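Local coordinates for protein purine nucleoside phosphorylase (Bacillus licheniformis, PDB 6DZD) that probably phosphorolyses adenosine, inosine and S-methyl-5'-thioadenosine to free purine bases and sugar phosphates, probably also deaminates adenosine, and carries a four-cysteine zinc site, at residues A[150-155]-A[198-203]; A[162-167]-A[236-241]; A[228-233]-A[241-246]. All coordinates share one frame; numbering follows the deposited sequence.

The three contacts lie round helix 225-236 and the second six-stranded mixed sheet of the YfiH/LACC1 fold. Along the chain, 150-155 and 162-167 come first, on successive helices, followed by 198-203, 228-233, 236-241 and 241-246. Contacts 2 and 3 have centres about 10 Å apart and share Gly241: 228-233, 236-241 and 241-246 follow one another from helix through loop to edge strand, and 162-167 packs on the loop. Contact 1 lies farther off, its centre about 18 Å from that of contact 2 and about 16 Å from that of contact 3, yet Thr155 and Asn229 join it to helix 225-236 through a probable hydrogen bond. Helix 225-236 thus meets helices 152-157 and 159-169 and strand 243-245.

Contact 1. Residues A[150-155]-A[198-203]; sequences AGWKGT and IDKIRN
Trp152 presents the edge of its indole to Lys200: CD of the lysine lies in the ring plane, 3.5 Å from CZ3 at the rim of the benzene half. One face of the same ring is overlaid by its chain neighbour, Lys153, whose CG stands 3.4 Å above the plane and off toward the rim. A long methylene chain suits the Lys200 position, because it can pad an aromatic edge while its ammonium group stays at the exposed surface. The tryptophan gets there through its first torsion: CG sits between the backbone N and the carbonyl carbon (chi1 76°), which brings the ring toward helix 195-201. Deeper in, Ile201 makes van der Waals contact only, with no hydrogen bond across the segments. Its CD1 methyl lies 4.0 Å from the carbonyl O of Trp152 and 4.1 Å from CG2 of Thr155. Threonine serves two purposes here, since CG2 faces the isoleucine while OG1 donates to the carbonyl O of Gly151, the N-cap of helix 152-157, and also takes a hydrogen bond from Asn229 ND2. The contact thus joins the first turn of helix 152-157, just after strand 144-150, to helix 195-201; Thr155 also packs on Leu225 and Val228 of helix 225-236, and Ile201 rests on Phe213 of strand 213-215, a residue of the potassium site.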
loop_
_atom_site.group_PDB
_atom_site.type_symbol
_atom_site.label_atom_id
_atom_site.label_comp_id
_atom_site.label_asym_id
_atom_site.label_seq_id
_atom_site.Cartn_x
_atom_site.Cartn_y
_atom_site.Cartn_z
ATOM N N ALA A 150 0.273 -5.394 1.445
ATOM C CA ALA A 150 -0.230 -6.774 1.471
ATOM C C ALA A 150 -0.096 -7.421 0.100
ATOM O O ALA A 150 -0.948 -7.210 -0.764
ATOM C CB ALA A 150 -1.687 -6.830 1.918
ATOM N N GLY A 151 0.961 -8.222 -0.085
ATOM C CA GLY A 151 1.018 -9.175 -1.176
ATOM C C GLY A 151 0.154 -10.376 -0.845
ATOM O O GLY A 151 -0.703 -10.329 0.039
ATOM N N TRP A 152 0.396 -11.482 -1.541
ATOM C CA TRP A 152 -0.368 -12.673 -1.192
ATOM C C TRP A 152 0.023 -13.192 0.189
ATOM O O TRP A 152 -0.838 -13.707 0.928
ATOM C CB TRP A 152 -0.202 -13.758 -2.257
ATOM C CG TRP A 152 1.104 -14.497 -2.233
ATOM C CD1 TRP A 152 2.167 -14.305 -3.069
ATOM C CD2 TRP A 152 1.479 -15.571 -1.354
ATOM N NE1 TRP A 152 3.178 -15.186 -2.767
ATOM C CE2 TRP A 152 2.783 -15.976 -1.719
ATOM C CE3 TRP A 152 0.841 -16.227 -0.294
ATOM C CZ2 TRP A 152 3.465 -17.006 -1.054
ATOM C CZ3 TRP A 152 1.520 -17.249 0.362
ATOM C CH2 TRP A 152 2.819 -17.627 -0.026
ATOM N N LYS A 153 1.305 -13.041 0.560
ATOM C CA LYS A 153 1.757 -13.464 1.884
ATOM C C LYS A 153 1.121 -12.615 2.977
ATOM O O LYS A 153 0.466 -13.134 3.895
ATOM C CB LYS A 153 3.277 -13.369 1.986
ATOM C CG LYS A 153 3.990 -14.516 1.369
ATOM C CD LYS A 153 5.456 -14.192 1.088
ATOM C CE LYS A 153 6.197 -15.448 0.567
ATOM N NZ LYS A 153 7.702 -15.329 0.577
ATOM N N GLY A 154 1.292 -11.293 2.882
ATOM C CA GLY A 154 0.691 -10.414 3.870
ATOM C C GLY A 154 -0.808 -10.542 3.899
ATOM O O GLY A 154 -1.433 -10.318 4.932
ATOM N N THR A 155 -1.403 -10.916 2.772
ATOM C CA THR A 155 -2.842 -11.118 2.750
ATOM C C THR A 155 -3.207 -12.373 3.523
ATOM O O THR A 155 -4.061 -12.336 4.417
ATOM C CB THR A 155 -3.338 -11.152 1.306
ATOM O OG1 THR A 155 -3.041 -9.881 0.705
ATOM C CG2 THR A 155 -4.858 -11.392 1.253
ATOM N N ILE A 198 -3.024 -20.607 -2.457
ATOM C CA ILE A 198 -4.460 -20.714 -2.223
ATOM C C ILE A 198 -4.734 -21.454 -0.930
ATOM O O ILE A 198 -5.650 -21.096 -0.181
ATOM C CB ILE A 198 -5.156 -21.384 -3.424
ATOM C CG1 ILE A 198 -5.275 -20.393 -4.577
ATOM C CG2 ILE A 198 -6.533 -21.907 -3.041
ATOM C CD1 ILE A 198 -6.104 -19.161 -4.242
ATOM N N ASP A 199 -3.936 -22.480 -0.628
ATOM C CA ASP A 199 -4.088 -23.157 0.654
ATOM C C ASP A 199 -3.932 -22.176 1.810
ATOM O O ASP A 199 -4.610 -22.300 2.836
ATOM C CB ASP A 199 -3.099 -24.316 0.780
ATOM C CG ASP A 199 -3.509 -25.529 -0.041
ATOM O OD1 ASP A 199 -4.664 -25.582 -0.525
ATOM O OD2 ASP A 199 -2.668 -26.435 -0.204
ATOM N N LYS A 200 -3.015 -21.216 1.679
ATOM C CA LYS A 200 -2.802 -20.269 2.762
ATOM C C LYS A 200 -3.914 -19.224 2.817
ATOM O O LYS A 200 -4.335 -18.816 3.906
ATOM C CB LYS A 200 -1.436 -19.604 2.594
ATOM C CG LYS A 200 -0.268 -20.339 3.243
ATOM C CD LYS A 200 1.072 -19.722 2.851
ATOM C CE LYS A 200 2.066 -19.826 3.983
ATOM N NZ LYS A 200 2.186 -21.240 4.430
ATOM N N ILE A 201 -4.435 -18.817 1.660
ATOM C CA ILE A 201 -5.576 -17.908 1.618
ATOM C C ILE A 201 -6.812 -18.565 2.238
ATOM O O ILE A 201 -7.470 -17.999 3.127
ATOM C CB ILE A 201 -5.839 -17.467 0.167
ATOM C CG1 ILE A 201 -4.649 -16.666 -0.396
ATOM C CG2 ILE A 201 -7.136 -16.695 0.074
ATOM C CD1 ILE A 201 -4.414 -15.294 0.240
ATOM N N ARG A 202 -7.152 -19.773 1.779
ATOM C CA ARG A 202 -8.367 -20.410 2.261
ATOM C C ARG A 202 -8.301 -20.749 3.750
ATOM O O ARG A 202 -9.313 -21.185 4.318
ATOM C CB ARG A 202 -8.667 -21.639 1.398
ATOM C CG ARG A 202 -8.267 -22.955 1.981
ATOM C CD ARG A 202 -8.836 -24.094 1.158
ATOM N NE ARG A 202 -8.042 -24.414 -0.033
ATOM C CZ ARG A 202 -8.542 -24.488 -1.268
ATOM N NH1 ARG A 202 -9.838 -24.258 -1.474
ATOM N NH2 ARG A 202 -7.753 -24.800 -2.293
ATOM N N ASN A 203 -7.146 -20.555 4.396
ATOM C CA ASN A 203 -6.994 -20.747 5.832
ATOM C C ASN A 203 -7.169 -19.464 6.621
ATOM O O ASN A 203 -6.925 -19.455 7.834
ATOM C CB ASN A 203 -5.634 -21.358 6.151
ATOM C CG ASN A 203 -5.726 -22.849 6.429
ATOM O OD1 ASN A 203 -6.820 -23.390 6.707
ATOM N ND2 ASN A 203 -4.580 -23.530 6.361
#

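Contact 2. Residues A[162-167]-A[236-241]; sequences SMVDMW and AGIPNG
Ala236, at the C-terminal end of helix 225-236, meets Val164 of helix 159-169 almost head on, with the two CB atoms 3.6 Å apart. Alanine suits the spot because its single methyl lets the backbones come close, the CA atoms of Val164 and Ala236 being 6.2 Å apart. Val164 CG1 also touches the carbonyl O of Ala236, at 3.6 Å. A water reaches that oxygen too, though only weakly, while donating to OD1 of Asp165 at 3.1 Å, so a thin polar bridge runs beside the apolar patch. The next residue, Gly237, ends the helix in a Schellman motif: its positive phi (120°) would jam a side chain against the preceding carbonyl O, which is why glycine stands here. Past the turn, Ile238 brings the end of its side chain to helix 159-169, with CD1 3.7 Å from Val164 CG2. With CG1 anti to the carbonyl carbon and chi2 near 180° (-173°), the isoleucine stretches its end methyl into that meeting. Cutting Val164 back to an alanine would keep the CB meeting with Ala236 but would probably open a gap where CG1 and CG2 lie, taking from Ile238 CD1 its contact with CG2. Leu233 of helix 225-236, Ile178 of a loop and Phe137 of strand 133-139 complete the apolar cluster round the valine. Beyond, Pro239 leads toward the 3-10 turn at Asn240 and Gly241.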
loop_
_atom_site.group_PDB
_atom_site.type_symbol
_atom_site.label_atom_id
_atom_site.label_comp_id
_atom_site.label_asym_id
_atom_site.label_seq_id
_atom_site.Cartn_x
_atom_site.Cartn_y
_atom_site.Cartn_z
ATOM N N SER A 162 -4.900 -6.986 11.259
ATOM C CA SER A 162 -4.094 -6.629 12.419
ATOM C C SER A 162 -4.050 -5.124 12.623
ATOM O O SER A 162 -4.019 -4.646 13.758
ATOM C CB SER A 162 -2.676 -7.170 12.262
ATOM O OG SER A 162 -2.636 -8.568 12.449
ATOM N N MET A 163 -4.059 -4.358 11.544
ATOM C CA MET A 163 -4.099 -2.914 11.714
ATOM C C MET A 163 -5.339 -2.508 12.483
ATOM O O MET A 163 -5.265 -1.679 13.397
ATOM C CB MET A 163 -4.055 -2.203 10.362
ATOM C CG MET A 163 -3.908 -0.710 10.541
ATOM S SD MET A 163 -2.264 -0.283 11.162
ATOM C CE MET A 163 -1.293 -0.476 9.647
ATOM N N VAL A 164 -6.491 -3.080 12.117
ATOM C CA VAL A 164 -7.742 -2.739 12.783
ATOM C C VAL A 164 -7.740 -3.252 14.217
ATOM O O VAL A 164 -8.193 -2.560 15.138
ATOM C CB VAL A 164 -8.939 -3.289 11.988
ATOM C CG1 VAL A 164 -10.215 -3.017 12.728
ATOM C CG2 VAL A 164 -8.979 -2.700 10.591
ATOM N N ASP A 165 -7.225 -4.467 14.437
ATOM C CA ASP A 165 -7.153 -4.994 15.796
ATOM C C ASP A 165 -6.205 -4.157 16.657
ATOM O O ASP A 165 -6.433 -3.983 17.862
ATOM C CB ASP A 165 -6.750 -6.475 15.769
ATOM C CG ASP A 165 -7.072 -7.193 17.084
ATOM O OD1 ASP A 165 -8.261 -7.175 17.519
ATOM O OD2 ASP A 165 -6.132 -7.764 17.704
ATOM N N MET A 166 -5.123 -3.647 16.050
ATOM C CA MET A 166 -4.172 -2.789 16.753
ATOM C C MET A 166 -4.779 -1.434 17.087
ATOM O O MET A 166 -4.465 -0.861 18.134
ATOM C CB MET A 166 -2.897 -2.612 15.927
ATOM C CG MET A 166 -1.638 -2.490 16.738
ATOM S SD MET A 166 -0.187 -3.100 15.828
ATOM C CE MET A 166 -0.008 -4.758 16.496
ATOM N N TRP A 167 -5.608 -0.877 16.203
ATOM C CA TRP A 167 -6.250 0.395 16.540
ATOM C C TRP A 167 -7.321 0.198 17.606
ATOM O O TRP A 167 -7.544 1.075 18.454
ATOM C CB TRP A 167 -6.849 1.053 15.295
ATOM C CG TRP A 167 -5.805 1.637 14.386
ATOM C CD1 TRP A 167 -4.463 1.376 14.396
ATOM C CD2 TRP A 167 -6.021 2.561 13.333
ATOM N NE1 TRP A 167 -3.833 2.090 13.418
ATOM C CE2 TRP A 167 -4.769 2.830 12.750
ATOM C CE3 TRP A 167 -7.154 3.202 12.830
ATOM C CZ2 TRP A 167 -4.616 3.708 11.686
ATOM C CZ3 TRP A 167 -7.006 4.063 11.773
ATOM C CH2 TRP A 167 -5.740 4.313 11.209
ATOM N N ALA A 236 -12.830 -7.503 10.317
ATOM C CA ALA A 236 -12.208 -6.843 11.450
ATOM C C ALA A 236 -13.134 -5.850 12.136
ATOM O O ALA A 236 -12.829 -5.414 13.250
ATOM C CB ALA A 236 -10.931 -6.150 11.009
ATOM N N GLY A 237 -14.233 -5.458 11.502
ATOM C CA GLY A 237 -15.165 -4.538 12.124
ATOM C C GLY A 237 -15.352 -3.255 11.357
ATOM O O GLY A 237 -16.102 -2.378 11.805
ATOM N N ILE A 238 -14.687 -3.064 10.239
ATOM C CA ILE A 238 -14.925 -1.847 9.471
ATOM C C ILE A 238 -16.212 -2.032 8.674
ATOM O O ILE A 238 -16.356 -3.057 7.985
ATOM C CB ILE A 238 -13.746 -1.551 8.554
ATOM C CG1 ILE A 238 -12.500 -1.242 9.378
ATOM C CG2 ILE A 238 -14.070 -0.388 7.677
ATOM C CD1 ILE A 238 -11.341 -0.789 8.530
ATOM N N PRO A 239 -17.147 -1.083 8.728
ATOM C CA PRO A 239 -18.363 -1.217 7.917
ATOM C C PRO A 239 -18.026 -1.134 6.437
ATOM O O PRO A 239 -17.185 -0.337 6.017
ATOM C CB PRO A 239 -19.242 -0.041 8.367
ATOM C CG PRO A 239 -18.481 0.728 9.349
ATOM C CD PRO A 239 -17.089 0.183 9.474
ATOM N N ASN A 240 -18.663 -2.007 5.647
ATOM C CA ASN A 240 -18.334 -2.088 4.228
ATOM C C ASN A 240 -18.540 -0.750 3.520
ATOM O O ASN A 240 -17.817 -0.437 2.564
ATOM C CB ASN A 240 -19.158 -3.188 3.559
ATOM C CG ASN A 240 -18.665 -3.501 2.146
ATOM O OD1 ASN A 240 -17.463 -3.400 1.858
ATOM N ND2 ASN A 240 -19.589 -3.878 1.254
ATOM N N GLY A 241 -19.516 0.045 3.980
ATOM C CA GLY A 241 -19.756 1.345 3.386
ATOM C C GLY A 241 -18.578 2.289 3.509
ATOM O O GLY A 241 -18.426 3.203 2.693
HETATM O O HOH W 1 -10.170 -6.545 15.203
#

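Contact 3. Residues A[228-233]-A[241-246]; sequences VNRQLL and GQIEVS
Leu233 and Ile243 form the dense heart of an alpha/beta packing, in which helix 225-236 lies against strand 243-245 at the edge of a six-stranded mixed sheet. The short segments run antiparallel, at 178°, and their axes pass 10.1 Å apart. Chain direction reverses through the brief loop between them, and the strand then pairs in parallel with strand 179-182. Ile243 supplies two branches to the helix. Its CD1 methyl approaches CB of Leu233 to 3.6 Å, reaching forward because CG1 is anti to the carbonyl carbon and the chain is extended at chi2 (170°). The CG2 methyl bridges two residues, 4.0 Å from Leu233 CD1 and 4.0 Å from Arg230 CG. A beta-branched residue fits a strand well and offers both methyl ends to neighbouring positions on the helix. Leu233 in turn packs on Ala180, Phe137 and Ala160, so this side is buried among sheet and helix. Toward Val245 the contact thins: the CG and CD methylenes of Arg230 come no nearer than 4.3 Å to Val245 CG2, and both residues are partly exposed. Glu244, between the two inward-facing strand residues, has its CB directed away from the helix and is exposed, a place that suits a charged residue. Past Val245 the chain continues to the zinc ligand Cys249. Arginine is apt at the boundary, since its methylenes cover the methyl groups while its guanidinium serves polar partners. A bend at chi3 (69°) turns the guanidinium off the line of the methylenes, where NH1 makes a salt bridge with Glu227 OE2 and NH2 a weak hydrogen bond with OD1 of Asn240.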
loop_
_atom_site.group_PDB
_atom_site.type_symbol
_atom_site.label_atom_id
_atom_site.label_comp_id
_atom_site.label_asym_id
_atom_site.label_seq_id
_atom_site.Cartn_x
_atom_site.Cartn_y
_atom_site.Cartn_z
ATOM N N VAL A 228 -9.977 -10.176 -0.894
ATOM C CA VAL A 228 -9.672 -10.840 0.361
ATOM C C VAL A 228 -9.366 -9.807 1.425
ATOM O O VAL A 228 -9.776 -9.945 2.582
ATOM C CB VAL A 228 -8.504 -11.819 0.188
ATOM C CG1 VAL A 228 -8.273 -12.577 1.478
ATOM C CG2 VAL A 228 -8.763 -12.757 -0.972
ATOM N N ASN A 229 -8.624 -8.765 1.059
ATOM C CA ASN A 229 -8.348 -7.718 2.028
ATOM C C ASN A 229 -9.618 -6.958 2.400
ATOM O O ASN A 229 -9.859 -6.689 3.584
ATOM C CB ASN A 229 -7.265 -6.790 1.497
ATOM C CG ASN A 229 -5.890 -7.388 1.642
ATOM O OD1 ASN A 229 -5.288 -7.338 2.713
ATOM N ND2 ASN A 229 -5.390 -7.983 0.574
ATOM N N ARG A 230 -10.460 -6.627 1.420
ATOM C CA ARG A 230 -11.728 -6.002 1.774
ATOM C C ARG A 230 -12.523 -6.893 2.716
ATOM O O ARG A 230 -13.117 -6.411 3.687
ATOM C CB ARG A 230 -12.539 -5.680 0.529
ATOM C CG ARG A 230 -13.762 -4.858 0.832
ATOM C CD ARG A 230 -14.839 -5.058 -0.241
ATOM N NE ARG A 230 -15.419 -6.396 -0.195
ATOM C CZ ARG A 230 -16.338 -6.763 0.695
ATOM N NH1 ARG A 230 -16.827 -7.995 0.692
ATOM N NH2 ARG A 230 -16.764 -5.887 1.597
ATOM N N GLN A 231 -12.517 -8.200 2.464
ATOM C CA GLN A 231 -13.208 -9.118 3.356
ATOM C C GLN A 231 -12.589 -9.090 4.741
ATOM O O GLN A 231 -13.302 -9.142 5.747
ATOM C CB GLN A 231 -13.191 -10.532 2.778
ATOM C CG GLN A 231 -14.178 -10.754 1.648
ATOM C CD GLN A 231 -14.341 -12.216 1.274
ATOM O OE1 GLN A 231 -14.363 -13.095 2.136
ATOM N NE2 GLN A 231 -14.489 -12.481 -0.020
ATOM N N LEU A 232 -11.264 -8.953 4.815
ATOM C CA LEU A 232 -10.603 -8.966 6.109
ATOM C C LEU A 232 -10.891 -7.707 6.915
ATOM O O LEU A 232 -10.980 -7.778 8.147
ATOM C CB LEU A 232 -9.108 -9.133 5.911
ATOM C CG LEU A 232 -8.726 -10.560 5.537
ATOM C CD1 LEU A 232 -7.355 -10.550 4.866
ATOM C CD2 LEU A 232 -8.764 -11.463 6.769
ATOM N N LEU A 233 -11.077 -6.561 6.241
ATOM C CA LEU A 233 -11.475 -5.332 6.928
ATOM C C LEU A 233 -12.887 -5.448 7.493
ATOM O O LEU A 233 -13.126 -5.102 8.657
ATOM C CB LEU A 233 -11.380 -4.142 5.975
ATOM C CG LEU A 233 -9.989 -3.819 5.419
ATOM C CD1 LEU A 233 -10.029 -2.730 4.337
ATOM C CD2 LEU A 233 -9.054 -3.421 6.538
ATOM N N GLY A 241 -19.516 0.045 3.980
ATOM C CA GLY A 241 -19.756 1.345 3.386
ATOM C C GLY A 241 -18.578 2.289 3.509
ATOM O O GLY A 241 -18.426 3.203 2.693
ATOM N N GLN A 242 -17.726 2.085 4.518
ATOM C CA GLN A 242 -16.568 2.934 4.756
ATOM C C GLN A 242 -15.291 2.375 4.134
ATOM O O GLN A 242 -14.190 2.751 4.556
ATOM C CB GLN A 242 -16.371 3.150 6.252
ATOM C CG GLN A 242 -17.066 4.381 6.790
ATOM C CD GLN A 242 -17.482 4.221 8.238
ATOM O OE1 GLN A 242 -18.628 4.516 8.598
ATOM N NE2 GLN A 242 -16.558 3.763 9.079
ATOM N N ILE A 243 -15.411 1.461 3.173
ATOM C CA ILE A 243 -14.267 0.926 2.436
ATOM C C ILE A 243 -14.450 1.230 0.948
ATOM O O ILE A 243 -15.503 0.936 0.365
ATOM C CB ILE A 243 -14.084 -0.584 2.681
ATOM C CG1 ILE A 243 -13.987 -0.869 4.174
ATOM C CG2 ILE A 243 -12.841 -1.114 1.964
ATOM C CD1 ILE A 243 -14.049 -2.334 4.485
ATOM N N GLU A 244 -13.428 1.819 0.335
ATOM C CA GLU A 244 -13.452 2.104 -1.093
ATOM C C GLU A 244 -12.278 1.397 -1.759
ATOM O O GLU A 244 -11.123 1.586 -1.360
ATOM C CB GLU A 244 -13.419 3.616 -1.358
ATOM C CG GLU A 244 -14.529 4.428 -0.668
ATOM C CD GLU A 244 -15.835 4.413 -1.427
ATOM O OE1 GLU A 244 -16.057 3.460 -2.225
ATOM O OE2 GLU A 244 -16.637 5.372 -1.245
ATOM N N VAL A 245 -12.580 0.594 -2.772
ATOM C CA VAL A 245 -11.594 -0.205 -3.490
ATOM C C VAL A 245 -11.378 0.401 -4.870
ATOM O O VAL A 245 -12.308 0.468 -5.676
ATOM C CB VAL A 245 -12.052 -1.660 -3.601
ATOM C CG1 VAL A 245 -11.030 -2.466 -4.348
ATOM C CG2 VAL A 245 -12.322 -2.215 -2.197
ATOM N N SER A 246 -10.146 0.817 -5.145
ATOM C CA SER A 246 -9.776 1.293 -6.468
ATOM C C SER A 246 -9.864 0.155 -7.477
ATOM O O SER A 246 -9.417 -0.962 -7.207
ATOM C CB SER A 246 -8.359 1.861 -6.433
ATOM O OG SER A 246 -7.860 2.109 -7.734
#